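DUF2666 domain-containing protein (Pyrococcus furiosus, PDB 3V68) is of unknown function, belongs to the DUF2666 family and probably binds double-stranded DNA. Local coordinates at residues Tyr132-Ile137 / Arg151-Glu156. Residues are numbered along the deposited sequence; the frame is centred on the assembly and turned at random.
Sequences YEEDHI and RMIIDE
One face of the Tyr-132 ring receives the CD1 methyl of Ile-153, 4.3 Å from Tyr-132 CG. The phenol oxygen lies over one face of the Arg-151 guanidinium, toward its rim. The two planes are 72° apart, and Tyr-132 OH to Arg-151 NE, 3.4 Å, is not a hydrogen bond because the angle is poor. The His-136 ring has Tyr-132 CB over one face. At its edge, in plane, His-136 ND1 donates to Glu-134 O at 2.9 Å. With chi1 at 70° the ring folds back over its own backbone, where ND1 can meet that oxygen. His-136 NE2 is hydrogen-bonded to Thr-9 OG1 on strand 5-12, so both ring nitrogens are engaged and the ring's rotation is fixed.

Glu-134 meets Ile-153 through its aliphatic part, Glu-134 CG to Ile-153 CG2 3.6 Å. Ile-137 and Met-152 share the face under helix 160-181. Ile-154 CD1 reaches Ile-137 CG1 at 3.9 Å.

Ile-137 and Met-152 exchange two backbone hydrogen bonds, an antiparallel hydrogen-bonded pair of the hairpin 136-143/146-153. A further backbone bond runs from Ile-154 N to Asp-135 O (2.7 Å, 178°); the donor nitrogen stands well above the Asp-135 carbonyl plane. One water donates to both Asp-135 OD2 and Ile-154 O. Asp-135 OD1 forms a salt bridge with Lys-11, which probably favours the charged carboxylate. Direct and water-mediated bonds thus tie the open end of the hairpin together.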
loop_
_atom_site.group_PDB
_atom_site.type_symbol
_atom_site.label_atom_id
_atom_site.label_comp_id
_atom_site.label_asym_id
_atom_site.label_seq_id
_atom_site.Cartn_x
_atom_site.Cartn_y
_atom_site.Cartn_z
ATOM N N TYR A 132 2.185 2.207 24.001
ATOM C CA TYR A 132 1.488 3.307 24.662
ATOM C C TYR A 132 0.135 2.848 25.182
ATOM O O TYR A 132 -0.519 2.001 24.574
ATOM C CB TYR A 132 1.318 4.485 23.699
ATOM C CG TYR A 132 2.629 4.988 23.136
ATOM C CD1 TYR A 132 3.380 5.944 23.818
ATOM C CD2 TYR A 132 3.125 4.500 21.923
ATOM C CE1 TYR A 132 4.589 6.406 23.308
ATOM C CE2 TYR A 132 4.335 4.953 21.408
ATOM C CZ TYR A 132 5.061 5.907 22.105
ATOM O OH TYR A 132 6.256 6.363 21.603
ATOM N N GLU A 133 -0.276 3.412 26.315
ATOM C CA GLU A 133 -1.556 3.065 26.932
ATOM C C GLU A 133 -2.731 3.682 26.181
ATOM O O GLU A 133 -3.801 3.085 26.088
ATOM C CB GLU A 133 -1.583 3.494 28.398
ATOM C CG GLU A 133 -0.615 2.722 29.285
ATOM C CD GLU A 133 -0.823 3.000 30.760
ATOM O OE1 GLU A 133 0.143 3.433 31.426
ATOM O OE2 GLU A 133 -1.951 2.791 31.255
ATOM N N GLU A 134 -2.526 4.882 25.655
ATOM C CA GLU A 134 -3.543 5.547 24.852
ATOM C C GLU A 134 -3.597 4.932 23.462
ATOM O O GLU A 134 -2.636 4.291 23.023
ATOM C CB GLU A 134 -3.279 7.054 24.758
ATOM C CG GLU A 134 -1.819 7.443 24.564
ATOM C CD GLU A 134 -1.055 7.571 25.870
ATOM O OE1 GLU A 134 -1.509 8.321 26.760
ATOM O OE2 GLU A 134 0.006 6.926 26.002
ATOM N N ASP A 135 -4.726 5.123 22.786
ATOM C CA ASP A 135 -4.863 4.759 21.379
ATOM C C ASP A 135 -3.736 5.407 20.582
ATOM O O ASP A 135 -3.362 6.552 20.844
ATOM C CB ASP A 135 -6.226 5.207 20.834
ATOM C CG ASP A 135 -7.363 4.272 21.228
ATOM O OD1 ASP A 135 -7.126 3.271 21.942
ATOM O OD2 ASP A 135 -8.511 4.546 20.818
ATOM N N HIS A 136 -3.189 4.669 19.619
ATOM C CA HIS A 136 -2.004 5.123 18.893
ATOM C C HIS A 136 -1.699 4.257 17.677
ATOM O O HIS A 136 -2.214 3.147 17.539
ATOM C CB HIS A 136 -0.775 5.086 19.811
ATOM C CG HIS A 136 -0.338 3.697 20.157
ATOM N ND1 HIS A 136 -0.922 2.968 21.169
ATOM C CD2 HIS A 136 0.590 2.886 19.593
ATOM C CE1 HIS A 136 -0.354 1.776 21.234
ATOM N NE2 HIS A 136 0.562 1.698 20.284
ATOM N N ILE A 137 -0.844 4.791 16.810
ATOM C CA ILE A 137 -0.132 4.017 15.801
ATOM C C ILE A 137 1.351 4.220 16.091
ATOM O O ILE A 137 1.783 5.344 16.342
ATOM C CB ILE A 137 -0.431 4.518 14.363
ATOM C CG1 ILE A 137 -1.946 4.662 14.112
ATOM C CG2 ILE A 137 0.260 3.626 13.317
ATOM C CD1 ILE A 137 -2.739 3.366 14.131
ATOM N N ARG A 151 4.861 7.704 14.281
ATOM C CA ARG A 151 3.900 7.404 15.330
ATOM C C ARG A 151 3.060 8.610 15.734
ATOM O O ARG A 151 3.442 9.760 15.495
ATOM C CB ARG A 151 4.603 6.795 16.554
ATOM C CG ARG A 151 5.615 7.699 17.219
ATOM C CD ARG A 151 6.514 6.927 18.172
ATOM N NE ARG A 151 7.540 7.794 18.748
ATOM C CZ ARG A 151 8.700 7.374 19.249
ATOM N NH1 ARG A 151 9.013 6.081 19.242
ATOM N NH2 ARG A 151 9.559 8.255 19.746
ATOM N N MET A 152 1.904 8.330 16.321
ATOM C CA MET A 152 1.089 9.364 16.948
ATOM C C MET A 152 0.057 8.775 17.894
ATOM O O MET A 152 -0.358 7.622 17.749
ATOM C CB MET A 152 0.411 10.265 15.910
ATOM C CG MET A 152 -0.673 9.604 15.111
ATOM S SD MET A 152 -1.345 10.716 13.870
ATOM C CE MET A 152 -2.236 9.518 12.907
ATOM N N ILE A 153 -0.333 9.586 18.870
ATOM C CA ILE A 153 -1.435 9.280 19.766
ATOM C C ILE A 153 -2.746 9.596 19.051
ATOM O O ILE A 153 -2.836 10.588 18.322
ATOM C CB ILE A 153 -1.329 10.124 21.069
ATOM C CG1 ILE A 153 0.037 9.929 21.754
ATOM C CG2 ILE A 153 -2.503 9.855 22.017
ATOM C CD1 ILE A 153 0.454 8.480 22.007
ATOM N N ILE A 154 -3.751 8.749 19.254
ATOM C CA ILE A 154 -5.076 8.961 18.673
ATOM C C ILE A 154 -6.058 9.475 19.728
ATOM O O ILE A 154 -6.282 8.823 20.756
ATOM C CB ILE A 154 -5.624 7.686 17.978
ATOM C CG1 ILE A 154 -4.701 7.262 16.827
ATOM C CG2 ILE A 154 -7.045 7.919 17.462
ATOM C CD1 ILE A 154 -4.998 5.885 16.255
ATOM N N ASP A 155 -6.617 10.653 19.456
ATOM C CA ASP A 155 -7.642 11.288 20.283
ATOM C C ASP A 155 -8.999 11.201 19.603
ATOM O O ASP A 155 -9.114 10.757 18.457
ATOM C CB ASP A 155 -7.320 12.775 20.480
ATOM C CG ASP A 155 -6.258 13.021 21.528
ATOM O OD1 ASP A 155 -6.028 12.144 22.390
ATOM O OD2 ASP A 155 -5.660 14.117 21.497
ATOM N N GLU A 156 -10.025 11.652 20.318
ATOM C CA GLU A 156 -11.361 11.801 19.755
ATOM C C GLU A 156 -11.372 12.923 18.711
ATOM O O GLU A 156 -12.263 12.982 17.860
ATOM C CB GLU A 156 -12.381 12.090 20.865
ATOM C CG GLU A 156 -12.527 10.979 21.914
ATOM C CD GLU A 156 -11.334 10.875 22.859
ATOM O OE1 GLU A 156 -10.815 11.926 23.300
ATOM O OE2 GLU A 156 -10.914 9.737 23.160
HETATM O O HOH W 1 -9.239 7.489 20.591
#